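Local coordinates for Sts-2 protein (Mus musculus, PDB 3D4I), which has acid-dependent phosphatase activity through its histidine phosphatase domain and, as a whole protein, probably interferes with CBL-mediated down-regulation of receptor tyrosine kinases, at residues A[15-20]-A[97-102]; A[71-76]-A[258-263]; A[103-108]-A[148-153]; A[124-129]-A[138-143]; A[201-206]-A[229-234]. One frame throughout, in Å; residues are numbered along the deposited sequence.

Interaction 1 of 5, residues A[15-20]-A[97-102]; sequences IRHGER and ALRCVQ. Unlike the reference sequence in segment 15-20: Ile15 (reference Val).
Arg99, in the first turn of helix 98-111, reaches over the ring of His17 to the guanidinium of Arg20. From CB its chain takes the crowded position, CG lying between the backbone N and the carbonyl carbon (chi1 62°), and this sends it toward 15-20. CG of Arg99 lies 3.8 Å from CG of His17. CD of Arg99 sits almost over the middle of the imidazole, 3.6 Å from the His17 centroid, a CH-pi contact. NE of Arg99 then passes the ring's far corner, 3.3 Å from NE2 of His17. At the tip the Arg99 and Arg20 guanidinium groups stack, centres 3.7 Å apart and planes at 29°. Arginine suits both places, being long, flat and able to keep a carboxylate at its rim: Asp22 for Arg20, Glu132 for Arg99. The imidazole is held in rotation by a nearly straight bond in its own plane, ND1 of His17 donating to O of Gly18 (2.8 Å, 176°), which leaves NE2 turned toward the arginines. Replacing His17 by an alanine would probably take away the flat support under CG and CD of Arg99, leaving that part of the chain less fixed. Arg16, His17 and Gly18 form the RHG signature of histidine phosphatases, whose histidine takes up the phosphoryl group in relatives; stacked arginines beside NE2 are consistent with a pocket built for a phosphate.

Interaction 2 of 5, residues A[71-76]-A[258-263]; sequences GIFQAR and LTHGAN
Phe73 brings the edge of its ring to His260, CE2 of Phe73 lying 4.0 Å from CD2 of His260. That CD2 is close to the plane of the phenyl ring, and the two rings are tilted by 57°. The same phenyl ring stacks on Phe73 of the second subunit, and a large flat residue suits a place between its own chain and its neighbour. One residue on, Gln74 makes the polar link. Its CG is anti to the carbonyl carbon (chi1 -59°), and the extended chain beyond brings the carboxamide to the rim of the imidazole. There NE2 of Gln74 donates to NE2 of His260 at 3.0 Å and 161°, the bond lying near the planes of both groups. On the way, CG of Gln74 rests on CD2 of Leu258 at 3.7 Å, an apolar contact beside the bond. OE1 of Gln74 accepts from the backbone N of Glu19. At the far side of the imidazole, ND1 of His260 donates to O of Gly261 (2.9 Å). With one nitrogen giving and the other receiving, His260 is probably neutral and protonated on ND1, and the bond it accepts from Gln74 ties 258-263, which also binds the second subunit, to helix 69-85.

Interaction 3 of 5, residues A[103-108]-A[148-153]; sequences TAKHIL and EANFNV
Lys105 lays its long chain across the ring of Phe151. CD of Lys105 comes within 3.5 Å of CE1 of Phe151, and CB of Lys105 is 3.8 Å from CD1 of Phe151. The ammonium stands over the ring face, NZ of Lys105 being 4.5 Å from the Phe151 centroid and 10° off its normal, a cation-pi contact. CG is anti to the backbone N (chi1 175°) and every later torsion is also extended, which carries NZ well clear of the helix. There it meets backbone oxygens: CE of Lys105 lies 3.3 Å from O of Asn150, and NZ of Lys105 is 3.6 Å from O of Ala149. Those carbonyls belong to the turn that ends helix 143-148 in a Schellman motif. Asn150 is its C-prime residue with positive phi (72°), a conformation asparagine tolerates better than most residues. Just beyond, Asn152 centres an inverse gamma turn, and its ND2 donates to O of Glu114. The Phe151 ring also packs on Leu146 of helix 143-148 and on Val101 and Gln102 of helix 98-111. Lysine suits the site because its methylenes pack on an aromatic ring while its charge stays at the end. The pi face and the carbonyl oxygens, some at the negative end of a helix dipole, are likely to stabilise that charge by electrostatics, without a direct hydrogen bond from NZ to the turn.

Interaction 4 of 5, residues A[124-129]-A[138-143]; sequences GIFEWM and LTFLTL
Next to the Phe126-Phe140 ring pair, OE1 of Glu127 is gripped twice: the backbone N of Trp128 donates to its anti lone pair (3.0 Å, 138°), and OG of Ser204 bonds to it as well. CB of Glu127 lies over one face of the Phe126 ring, and Phe140 comes to the opposite face. The two phenyl rings form a T-shaped, edge-to-face pair, planes at 72° and centroids 4.8 Å apart, with CE1 of Phe140 3.4 Å from CE1 of Phe126 and CZ of Phe140 over the ring centre. Both segments belong to the long loop between strand 119-121 and helix 143-148 in this histidine phosphatase domain, and the pair joins its two arms. The chi1 of Phe126 (-175°) sets CG opposite the backbone N and aims the ring at the other arm. Phenylalanine suits both places, one offering a broad pi face and the other a C-H edge. Arg178 of helix 172-187 ties down the backbone, its NH1 bonding to O of Gly124 and O of Phe126, while the Phe126 ring also meets His202.

Interaction 5 of 5, residues A[201-206]-A[229-234]; sequences SHSSAL and RKIPSL
Ile231 and Leu206 lie alongside each other but run in opposite directions, so their branches touch at two points: CD1 of Ile231 meets CB of Leu206 at 3.7 Å, and CG2 of Ile231 meets CD2 of Leu206 at 3.8 Å. CG1 of Ile231 is anti to its carbonyl carbon (chi1 -54°), which carries CD1 forward to within 3.2 Å of O of Ser203. A beta-branched residue suits the spot: both branches reach Leu206, and the longer one also comes up to the carbonyl of Ser203. OG of Ser203 passes CB of Ile231 at 3.7 Å. OG of Ser203 also bonds to NE of Arg16 and, at 2.8 Å, to a water that donates to O of Ile231 (2.8 Å). Cutting Ile231 back to an alanine is likely to open a gap beside Leu206 and strip packing from Phe266 of the second subunit, which rests on both. The contact joins the loop before strand 236-241 to the turn after strand 196-201, which carries His202, probably the second histidine of the 2H-phosphatase site.

How the interactions relate
Interactions 1 and 5 meet at the end of strand 11-16, where Arg16 bonds Ser203, their centres about 10 Å apart. Interaction 1 shares helix 98-111 with interaction 3, about 11 Å away centre to centre. Helix 69-85 brings interaction 2 alongside, through Gln74 and Glu19. Along the chain, interactions 1 and 2 cross, while 3, 4 and 5 are nested inside the loop that interaction 2 closes, and 4 inside that of 3. Interactions 2 and 4 lie on opposite sides of the chain's centre, their own centres about 24 Å apart. The probable active-site residues, gathered at the C-terminal ends of parallel strands of the central mixed sheet, are thus bordered by the loop of interaction 4 and by the dimer interface, which interactions 2 and 5 both reach.

Interaction 1 of 5, residues A[15-20]-A[97-102]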
# COMPACT_ATOMS: atom_id res chain seq x y z
N ILE A 15 -4.86 15.48 -8.57
CA ILE A 15 -4.59 14.21 -7.91
C ILE A 15 -5.49 14.08 -6.68
O ILE A 15 -5.48 14.96 -5.79
CB ILE A 15 -3.10 14.13 -7.47
CG1 ILE A 15 -2.16 14.29 -8.69
CG2 ILE A 15 -2.78 12.75 -6.81
CD1 ILE A 15 -0.70 14.43 -8.34
N ARG A 16 -6.22 12.97 -6.60
CA ARG A 16 -7.03 12.67 -5.42
C ARG A 16 -6.16 12.16 -4.27
O ARG A 16 -5.18 11.42 -4.48
CB ARG A 16 -8.16 11.68 -5.73
CG ARG A 16 -9.24 11.63 -4.63
CD ARG A 16 -9.70 10.16 -4.49
NE ARG A 16 -10.83 9.93 -3.59
CZ ARG A 16 -10.76 9.21 -2.48
NH1 ARG A 16 -9.59 8.65 -2.06
NH2 ARG A 16 -11.89 9.06 -1.77
N HIS A 17 -6.50 12.56 -3.06
CA HIS A 17 -5.78 12.12 -1.89
C HIS A 17 -5.81 10.58 -1.78
O HIS A 17 -6.68 9.92 -2.35
CB HIS A 17 -6.39 12.77 -0.62
CG HIS A 17 -7.85 12.46 -0.43
ND1 HIS A 17 -8.31 11.24 0.02
CD2 HIS A 17 -8.95 13.23 -0.61
CE1 HIS A 17 -9.64 11.27 0.09
NE2 HIS A 17 -10.05 12.47 -0.28
N GLY A 18 -4.88 10.03 -1.01
CA GLY A 18 -4.87 8.60 -0.70
C GLY A 18 -5.97 8.15 0.23
O GLY A 18 -6.81 8.95 0.71
N GLU A 19 -5.99 6.84 0.47
CA GLU A 19 -7.04 6.24 1.30
C GLU A 19 -7.09 6.94 2.67
O GLU A 19 -6.06 7.14 3.32
CB GLU A 19 -6.76 4.75 1.47
CG GLU A 19 -7.87 4.03 2.26
CD GLU A 19 -7.48 2.59 2.54
OE1 GLU A 19 -6.65 2.39 3.44
OE2 GLU A 19 -8.05 1.67 1.91
N ARG A 20 -8.29 7.33 3.09
CA ARG A 20 -8.49 7.94 4.40
C ARG A 20 -8.92 6.89 5.44
O ARG A 20 -9.62 5.92 5.12
CB ARG A 20 -9.48 9.12 4.30
CG ARG A 20 -10.75 8.84 3.56
CD ARG A 20 -11.54 10.10 3.22
NE ARG A 20 -12.20 10.66 4.38
CZ ARG A 20 -13.10 11.65 4.34
NH1 ARG A 20 -13.46 12.17 3.15
NH2 ARG A 20 -13.65 12.09 5.47
N ALA A 97 -7.52 20.13 3.86
CA ALA A 97 -7.79 18.85 4.52
C ALA A 97 -6.49 18.09 4.80
O ALA A 97 -5.58 18.04 3.95
CB ALA A 97 -8.75 17.99 3.70
N LEU A 98 -6.39 17.51 5.99
CA LEU A 98 -5.17 16.80 6.37
C LEU A 98 -4.78 15.76 5.33
O LEU A 98 -3.63 15.68 4.95
CB LEU A 98 -5.36 16.11 7.73
CG LEU A 98 -4.18 15.32 8.30
CD1 LEU A 98 -2.93 16.19 8.42
CD2 LEU A 98 -4.58 14.71 9.67
N ARG A 99 -5.75 14.95 4.92
CA ARG A 99 -5.53 13.87 3.94
C ARG A 99 -4.89 14.37 2.65
O ARG A 99 -4.05 13.68 2.08
CB ARG A 99 -6.84 13.10 3.68
CG ARG A 99 -7.97 13.94 3.06
CD ARG A 99 -9.26 13.19 3.23
NE ARG A 99 -10.45 13.85 2.69
CZ ARG A 99 -11.25 14.69 3.34
NH1 ARG A 99 -10.98 15.09 4.59
NH2 ARG A 99 -12.32 15.15 2.72
N CYS A 100 -5.25 15.59 2.23
CA CYS A 100 -4.69 16.21 1.04
C CYS A 100 -3.30 16.76 1.26
O CYS A 100 -2.41 16.49 0.47
CB CYS A 100 -5.61 17.31 0.49
SG CYS A 100 -7.24 16.73 0.05
N VAL A 101 -3.10 17.52 2.34
CA VAL A 101 -1.73 17.98 2.67
C VAL A 101 -0.75 16.79 2.88
O VAL A 101 0.42 16.85 2.46
CB VAL A 101 -1.69 19.00 3.87
CG1 VAL A 101 -0.29 19.47 4.12
CG2 VAL A 101 -2.55 20.23 3.59
N GLN A 102 -1.23 15.70 3.50
CA GLN A 102 -0.37 14.51 3.68
C GLN A 102 0.02 13.85 2.35
O GLN A 102 1.18 13.48 2.12
CB GLN A 102 -1.02 13.49 4.61
CG GLN A 102 -1.01 13.91 6.10
CD GLN A 102 -1.77 12.94 6.98
OE1 GLN A 102 -2.85 12.43 6.61
NE2 GLN A 102 -1.23 12.69 8.18

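Interaction 2 of 5, residues A[71-76]-A[258-263]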
# COMPACT_ATOMS: atom_id res chain seq x y z
N GLY A 71 -3.07 4.52 2.42
CA GLY A 71 -3.09 5.83 1.72
C GLY A 71 -1.69 6.43 1.58
O GLY A 71 -1.34 7.01 0.54
N ILE A 72 -0.90 6.31 2.64
CA ILE A 72 0.50 6.77 2.62
C ILE A 72 1.29 5.99 1.57
O ILE A 72 2.06 6.59 0.83
CB ILE A 72 1.18 6.62 4.02
CG1 ILE A 72 0.52 7.56 5.04
CG2 ILE A 72 2.69 6.89 3.92
CD1 ILE A 72 0.83 7.18 6.54
N PHE A 73 1.14 4.66 1.56
CA PHE A 73 1.75 3.83 0.52
C PHE A 73 1.33 4.28 -0.89
O PHE A 73 2.19 4.40 -1.77
CB PHE A 73 1.45 2.32 0.76
CG PHE A 73 1.16 1.53 -0.50
CD1 PHE A 73 2.21 1.13 -1.35
CD2 PHE A 73 -0.14 1.17 -0.83
CE1 PHE A 73 1.94 0.39 -2.52
CE2 PHE A 73 -0.43 0.42 -2.01
CZ PHE A 73 0.63 0.05 -2.85
N GLN A 74 0.02 4.53 -1.12
CA GLN A 74 -0.45 4.94 -2.44
C GLN A 74 0.20 6.26 -2.87
O GLN A 74 0.65 6.39 -4.00
CB GLN A 74 -1.97 5.05 -2.47
CG GLN A 74 -2.69 3.72 -2.13
CD GLN A 74 -4.14 3.95 -1.79
OE1 GLN A 74 -4.52 5.03 -1.34
NE2 GLN A 74 -4.96 2.95 -2.02
N ALA A 75 0.27 7.22 -1.94
CA ALA A 75 0.83 8.54 -2.22
C ALA A 75 2.31 8.45 -2.56
O ALA A 75 2.78 9.04 -3.55
CB ALA A 75 0.60 9.49 -1.00
N ARG A 76 3.05 7.67 -1.76
CA ARG A 76 4.47 7.46 -2.02
C ARG A 76 4.74 6.74 -3.34
O ARG A 76 5.70 7.06 -4.07
CB ARG A 76 5.13 6.74 -0.83
CG ARG A 76 5.20 7.55 0.50
CD ARG A 76 6.01 6.77 1.58
NE ARG A 76 6.30 7.57 2.79
CZ ARG A 76 6.40 7.09 4.04
NH1 ARG A 76 6.21 5.81 4.32
NH2 ARG A 76 6.71 7.93 5.04
N LEU A 258 -3.16 2.94 -10.36
CA LEU A 258 -2.78 1.99 -9.33
C LEU A 258 -4.02 1.18 -8.98
O LEU A 258 -5.01 1.74 -8.47
CB LEU A 258 -2.25 2.72 -8.10
CG LEU A 258 -2.18 1.86 -6.82
CD1 LEU A 258 -1.21 0.70 -6.94
CD2 LEU A 258 -1.86 2.78 -5.62
N THR A 259 -3.97 -0.12 -9.25
CA THR A 259 -5.08 -1.02 -8.97
C THR A 259 -4.58 -2.06 -7.98
O THR A 259 -3.57 -2.74 -8.26
CB THR A 259 -5.52 -1.77 -10.26
OG1 THR A 259 -5.68 -0.85 -11.36
CG2 THR A 259 -6.82 -2.55 -10.04
N HIS A 260 -5.24 -2.20 -6.83
CA HIS A 260 -4.90 -3.29 -5.89
C HIS A 260 -6.13 -3.81 -5.17
O HIS A 260 -7.19 -3.18 -5.23
CB HIS A 260 -3.80 -2.89 -4.87
CG HIS A 260 -4.18 -1.76 -3.94
ND1 HIS A 260 -5.00 -1.93 -2.85
CD2 HIS A 260 -3.82 -0.45 -3.94
CE1 HIS A 260 -5.14 -0.78 -2.22
NE2 HIS A 260 -4.44 0.14 -2.87
N GLY A 261 -6.01 -4.95 -4.51
CA GLY A 261 -7.13 -5.53 -3.73
C GLY A 261 -7.19 -5.03 -2.30
O GLY A 261 -6.28 -4.32 -1.82
N ALA A 262 -8.29 -5.38 -1.63
CA ALA A 262 -8.47 -5.10 -0.21
C ALA A 262 -7.67 -6.10 0.63
O ALA A 262 -7.06 -7.05 0.11
CB ALA A 262 -10.01 -5.12 0.18
N ASN A 263 -7.63 -5.83 1.92
CA ASN A 263 -7.13 -6.80 2.87
C ASN A 263 -8.13 -6.88 4.01
O ASN A 263 -8.41 -5.87 4.66
CB ASN A 263 -5.75 -6.41 3.37
CG ASN A 263 -5.13 -7.48 4.28
OD1 ASN A 263 -4.00 -7.87 4.10
ND2 ASN A 263 -5.87 -7.92 5.28

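Interaction 3 of 5, residues A[103-108]-A[148-153]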
# COMPACT_ATOMS: atom_id res chain seq x y z
N THR A 103 -0.97 13.70 1.50
CA THR A 103 -0.75 13.13 0.15
C THR A 103 0.30 13.99 -0.56
O THR A 103 1.25 13.45 -1.15
CB THR A 103 -2.07 13.05 -0.66
OG1 THR A 103 -3.04 12.26 0.02
CG2 THR A 103 -1.83 12.40 -2.06
N ALA A 104 0.14 15.32 -0.50
CA ALA A 104 1.10 16.23 -1.13
C ALA A 104 2.52 16.02 -0.59
O ALA A 104 3.46 15.91 -1.37
CB ALA A 104 0.67 17.71 -0.96
N LYS A 105 2.66 15.97 0.74
CA LYS A 105 3.97 15.77 1.36
C LYS A 105 4.62 14.46 0.89
O LYS A 105 5.78 14.44 0.53
CB LYS A 105 3.85 15.79 2.90
CG LYS A 105 5.15 15.46 3.69
CD LYS A 105 4.85 15.31 5.21
CE LYS A 105 6.09 15.22 6.09
NZ LYS A 105 5.66 14.93 7.50
N HIS A 106 3.86 13.36 0.90
CA HIS A 106 4.44 12.05 0.54
C HIS A 106 4.87 11.98 -0.93
O HIS A 106 5.94 11.46 -1.25
CB HIS A 106 3.45 10.93 0.91
CG HIS A 106 3.29 10.73 2.38
ND1 HIS A 106 4.35 10.42 3.22
CD2 HIS A 106 2.19 10.78 3.18
CE1 HIS A 106 3.91 10.31 4.46
NE2 HIS A 106 2.60 10.53 4.46
N ILE A 107 4.07 12.55 -1.82
CA ILE A 107 4.48 12.68 -3.22
C ILE A 107 5.80 13.46 -3.35
O ILE A 107 6.73 13.00 -4.01
CB ILE A 107 3.36 13.34 -4.07
CG1 ILE A 107 2.14 12.43 -4.18
CG2 ILE A 107 3.87 13.73 -5.47
CD1 ILE A 107 0.92 13.11 -4.80
N LEU A 108 5.88 14.64 -2.72
CA LEU A 108 7.08 15.47 -2.76
C LEU A 108 8.33 14.79 -2.18
O LEU A 108 9.43 14.97 -2.70
CB LEU A 108 6.85 16.79 -2.05
CG LEU A 108 6.08 17.89 -2.80
CD1 LEU A 108 5.59 18.90 -1.78
CD2 LEU A 108 6.97 18.58 -3.85
N GLU A 148 4.99 22.76 12.30
CA GLU A 148 5.33 22.00 13.50
C GLU A 148 5.45 20.53 13.12
O GLU A 148 6.42 19.85 13.48
CB GLU A 148 4.23 22.13 14.56
CG GLU A 148 4.22 23.42 15.39
CD GLU A 148 2.98 23.53 16.30
OE1 GLU A 148 2.49 22.49 16.82
OE2 GLU A 148 2.50 24.68 16.51
N ALA A 149 4.47 20.05 12.36
CA ALA A 149 4.36 18.64 11.99
C ALA A 149 5.21 18.27 10.78
O ALA A 149 5.04 17.19 10.19
CB ALA A 149 2.90 18.27 11.77
N ASN A 150 6.13 19.16 10.41
CA ASN A 150 7.12 18.91 9.36
C ASN A 150 6.50 18.91 7.95
O ASN A 150 6.98 18.20 7.06
CB ASN A 150 7.93 17.63 9.65
CG ASN A 150 9.11 17.44 8.70
OD1 ASN A 150 9.81 18.39 8.35
ND2 ASN A 150 9.33 16.19 8.27
N PHE A 151 5.45 19.69 7.75
CA PHE A 151 4.92 19.97 6.42
C PHE A 151 5.53 21.27 5.95
O PHE A 151 5.40 22.29 6.62
CB PHE A 151 3.39 20.10 6.45
CG PHE A 151 2.69 18.81 6.75
CD1 PHE A 151 2.38 17.92 5.74
CD2 PHE A 151 2.34 18.48 8.05
CE1 PHE A 151 1.74 16.73 6.01
CE2 PHE A 151 1.70 17.29 8.33
CZ PHE A 151 1.40 16.41 7.31
N ASN A 152 6.23 21.23 4.82
CA ASN A 152 6.88 22.42 4.29
C ASN A 152 5.87 23.30 3.56
O ASN A 152 5.94 23.48 2.35
CB ASN A 152 8.06 22.05 3.37
CG ASN A 152 8.89 23.26 2.96
OD1 ASN A 152 8.81 24.31 3.58
ND2 ASN A 152 9.70 23.10 1.91
N VAL A 153 4.92 23.84 4.33
CA VAL A 153 3.85 24.70 3.82
C VAL A 153 4.34 26.13 3.50
O VAL A 153 5.34 26.59 4.06
CB VAL A 153 2.67 24.73 4.81
CG1 VAL A 153 1.88 26.03 4.69
CG2 VAL A 153 1.75 23.51 4.63

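Interaction 4 of 5, residues A[124-129]-A[138-143]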
# COMPACT_ATOMS: atom_id res chain seq x y z
N GLY A 124 -9.59 27.23 -1.65
CA GLY A 124 -10.44 27.30 -2.83
C GLY A 124 -10.56 25.98 -3.59
O GLY A 124 -11.45 25.83 -4.43
N ILE A 125 -9.70 25.01 -3.27
CA ILE A 125 -9.83 23.66 -3.84
C ILE A 125 -10.22 22.61 -2.79
O ILE A 125 -10.06 21.42 -3.01
CB ILE A 125 -8.55 23.20 -4.65
CG1 ILE A 125 -7.31 23.06 -3.74
CG2 ILE A 125 -8.33 24.16 -5.85
CD1 ILE A 125 -5.96 22.65 -4.46
N PHE A 126 -10.75 23.08 -1.64
CA PHE A 126 -11.34 22.18 -0.66
C PHE A 126 -12.59 21.51 -1.25
O PHE A 126 -13.11 21.94 -2.28
CB PHE A 126 -11.69 22.95 0.62
CG PHE A 126 -12.21 22.08 1.74
CD1 PHE A 126 -11.38 21.13 2.33
CD2 PHE A 126 -13.50 22.23 2.20
CE1 PHE A 126 -11.86 20.32 3.37
CE2 PHE A 126 -13.98 21.45 3.24
CZ PHE A 126 -13.15 20.49 3.83
N GLU A 127 -13.04 20.44 -0.59
CA GLU A 127 -14.26 19.74 -0.98
C GLU A 127 -15.47 20.67 -0.99
O GLU A 127 -15.50 21.67 -0.26
CB GLU A 127 -14.48 18.56 0.01
CG GLU A 127 -15.69 17.67 -0.26
CD GLU A 127 -15.56 16.91 -1.57
OE1 GLU A 127 -15.94 17.48 -2.60
OE2 GLU A 127 -15.06 15.76 -1.56
N TRP A 128 -16.47 20.38 -1.82
CA TRP A 128 -17.77 21.06 -1.76
C TRP A 128 -18.32 20.94 -0.34
O TRP A 128 -18.41 19.83 0.18
CB TRP A 128 -18.73 20.41 -2.76
CG TRP A 128 -20.13 21.05 -2.88
CD1 TRP A 128 -20.51 22.30 -2.47
CD2 TRP A 128 -21.27 20.48 -3.53
NE1 TRP A 128 -21.84 22.52 -2.79
CE2 TRP A 128 -22.32 21.42 -3.45
CE3 TRP A 128 -21.50 19.24 -4.16
CZ2 TRP A 128 -23.60 21.15 -3.95
CZ3 TRP A 128 -22.79 18.99 -4.68
CH2 TRP A 128 -23.81 19.93 -4.57
N MET A 129 -18.70 22.08 0.27
CA MET A 129 -19.11 22.12 1.69
C MET A 129 -20.34 21.29 1.99
O MET A 129 -20.54 20.85 3.12
CB MET A 129 -19.33 23.57 2.17
CG MET A 129 -18.06 24.43 2.12
SD MET A 129 -16.87 23.92 3.38
CE MET A 129 -17.76 24.46 4.86
N LEU A 138 -13.38 25.31 10.70
CA LEU A 138 -12.92 25.77 12.01
C LEU A 138 -11.89 24.81 12.60
O LEU A 138 -11.31 25.07 13.65
CB LEU A 138 -14.10 25.92 12.98
CG LEU A 138 -15.27 26.79 12.50
CD1 LEU A 138 -16.41 26.79 13.52
CD2 LEU A 138 -14.82 28.22 12.17
N THR A 139 -11.67 23.71 11.89
CA THR A 139 -10.88 22.63 12.45
C THR A 139 -9.73 22.13 11.56
O THR A 139 -9.07 21.15 11.90
CB THR A 139 -11.82 21.49 12.99
OG1 THR A 139 -11.33 21.01 14.24
CG2 THR A 139 -12.00 20.34 11.98
N PHE A 140 -9.45 22.82 10.45
CA PHE A 140 -8.22 22.54 9.71
C PHE A 140 -7.01 22.80 10.63
O PHE A 140 -7.05 23.68 11.51
CB PHE A 140 -8.07 23.44 8.47
CG PHE A 140 -9.18 23.30 7.45
CD1 PHE A 140 -9.66 22.05 7.07
CD2 PHE A 140 -9.72 24.43 6.84
CE1 PHE A 140 -10.68 21.93 6.15
CE2 PHE A 140 -10.73 24.33 5.89
CZ PHE A 140 -11.22 23.08 5.54
N LEU A 141 -5.95 22.04 10.42
CA LEU A 141 -4.65 22.41 10.98
C LEU A 141 -4.24 23.76 10.43
O LEU A 141 -4.41 24.04 9.24
CB LEU A 141 -3.60 21.35 10.64
CG LEU A 141 -3.43 20.09 11.48
CD1 LEU A 141 -4.35 19.00 10.98
CD2 LEU A 141 -1.99 19.63 11.38
N THR A 142 -3.72 24.62 11.31
CA THR A 142 -3.21 25.92 10.89
C THR A 142 -1.90 25.65 10.18
O THR A 142 -1.31 24.58 10.35
CB THR A 142 -2.94 26.86 12.11
OG1 THR A 142 -2.21 26.13 13.10
CG2 THR A 142 -4.24 27.34 12.72
N LEU A 143 -1.43 26.62 9.41
CA LEU A 143 -0.13 26.51 8.74
C LEU A 143 1.03 26.32 9.71
O LEU A 143 2.00 25.59 9.41
CB LEU A 143 0.10 27.73 7.83
CG LEU A 143 -0.99 28.01 6.79
CD1 LEU A 143 -0.69 29.24 5.95
CD2 LEU A 143 -1.22 26.81 5.88

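Interaction 5 of 5, residues A[201-206]-A[229-234]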
# COMPACT_ATOMS: atom_id res chain seq x y z
N SER A 201 -6.06 17.20 -4.11
CA SER A 201 -7.39 17.61 -3.67
C SER A 201 -8.29 16.38 -3.57
O SER A 201 -7.82 15.27 -3.26
CB SER A 201 -7.93 18.68 -4.64
OG SER A 201 -9.18 19.20 -4.21
N HIS A 202 -9.58 16.60 -3.84
CA HIS A 202 -10.67 15.66 -3.60
C HIS A 202 -11.16 15.12 -4.93
O HIS A 202 -10.81 15.65 -5.97
CB HIS A 202 -11.81 16.41 -2.90
CG HIS A 202 -11.37 17.08 -1.63
ND1 HIS A 202 -11.37 16.43 -0.41
CD2 HIS A 202 -10.85 18.31 -1.41
CE1 HIS A 202 -10.90 17.25 0.52
NE2 HIS A 202 -10.56 18.39 -0.06
N SER A 203 -11.95 14.05 -4.89
CA SER A 203 -12.47 13.45 -6.13
C SER A 203 -13.20 14.52 -6.96
O SER A 203 -13.04 14.59 -8.17
CB SER A 203 -13.42 12.30 -5.81
OG SER A 203 -12.68 11.20 -5.31
N SER A 204 -13.99 15.35 -6.29
CA SER A 204 -14.71 16.45 -6.98
C SER A 204 -13.82 17.35 -7.85
O SER A 204 -14.26 17.83 -8.92
CB SER A 204 -15.42 17.31 -5.94
OG SER A 204 -14.55 17.59 -4.87
N ALA A 205 -12.60 17.60 -7.38
CA ALA A 205 -11.69 18.52 -8.05
C ALA A 205 -11.23 18.02 -9.43
O ALA A 205 -10.84 18.84 -10.28
CB ALA A 205 -10.48 18.84 -7.17
N LEU A 206 -11.22 16.70 -9.66
CA LEU A 206 -10.79 16.19 -10.97
C LEU A 206 -11.72 16.71 -12.07
O LEU A 206 -11.29 16.84 -13.21
CB LEU A 206 -10.66 14.67 -11.02
CG LEU A 206 -9.30 14.09 -10.56
CD1 LEU A 206 -9.23 14.06 -9.05
CD2 LEU A 206 -9.08 12.69 -11.11
N ARG A 229 -17.94 10.13 -7.63
CA ARG A 229 -18.07 8.88 -6.89
C ARG A 229 -17.02 7.84 -7.34
O ARG A 229 -16.49 7.08 -6.52
CB ARG A 229 -19.49 8.35 -7.13
CG ARG A 229 -19.84 7.08 -6.42
CD ARG A 229 -21.25 6.68 -6.80
NE ARG A 229 -21.31 5.59 -7.76
CZ ARG A 229 -20.91 4.34 -7.50
NH1 ARG A 229 -20.38 4.04 -6.31
NH2 ARG A 229 -21.02 3.40 -8.43
N LYS A 230 -16.72 7.82 -8.64
CA LYS A 230 -15.92 6.78 -9.28
C LYS A 230 -14.38 6.88 -9.20
O LYS A 230 -13.66 5.94 -9.58
CB LYS A 230 -16.33 6.67 -10.75
CG LYS A 230 -17.81 6.30 -10.94
CD LYS A 230 -18.07 5.60 -12.26
CE LYS A 230 -19.41 4.85 -12.22
NZ LYS A 230 -19.82 4.31 -13.56
N ILE A 231 -13.86 7.99 -8.70
CA ILE A 231 -12.44 8.26 -8.74
C ILE A 231 -11.70 7.54 -7.57
O ILE A 231 -12.07 7.70 -6.43
CB ILE A 231 -12.22 9.80 -8.71
CG1 ILE A 231 -13.03 10.44 -9.86
CG2 ILE A 231 -10.74 10.15 -8.78
CD1 ILE A 231 -12.95 11.94 -9.89
N PRO A 232 -10.67 6.75 -7.87
CA PRO A 232 -9.92 6.01 -6.83
C PRO A 232 -8.89 6.86 -6.12
O PRO A 232 -8.60 7.95 -6.55
CB PRO A 232 -9.18 4.93 -7.63
CG PRO A 232 -8.96 5.54 -8.96
CD PRO A 232 -10.12 6.48 -9.21
N SER A 233 -8.33 6.33 -5.04
CA SER A 233 -7.24 7.02 -4.35
C SER A 233 -6.09 7.24 -5.32
O SER A 233 -5.78 6.37 -6.14
CB SER A 233 -6.78 6.19 -3.15
OG SER A 233 -7.81 6.18 -2.19
N LEU A 234 -5.47 8.41 -5.22
CA LEU A 234 -4.44 8.86 -6.15
C LEU A 234 -4.90 8.91 -7.63
O LEU A 234 -4.07 8.95 -8.52
CB LEU A 234 -3.13 8.03 -5.98
CG LEU A 234 -2.19 8.50 -4.86
CD1 LEU A 234 -1.63 9.87 -5.18
CD2 LEU A 234 -2.91 8.56 -3.54
O HOH W 1 -14.23 8.90 -5.19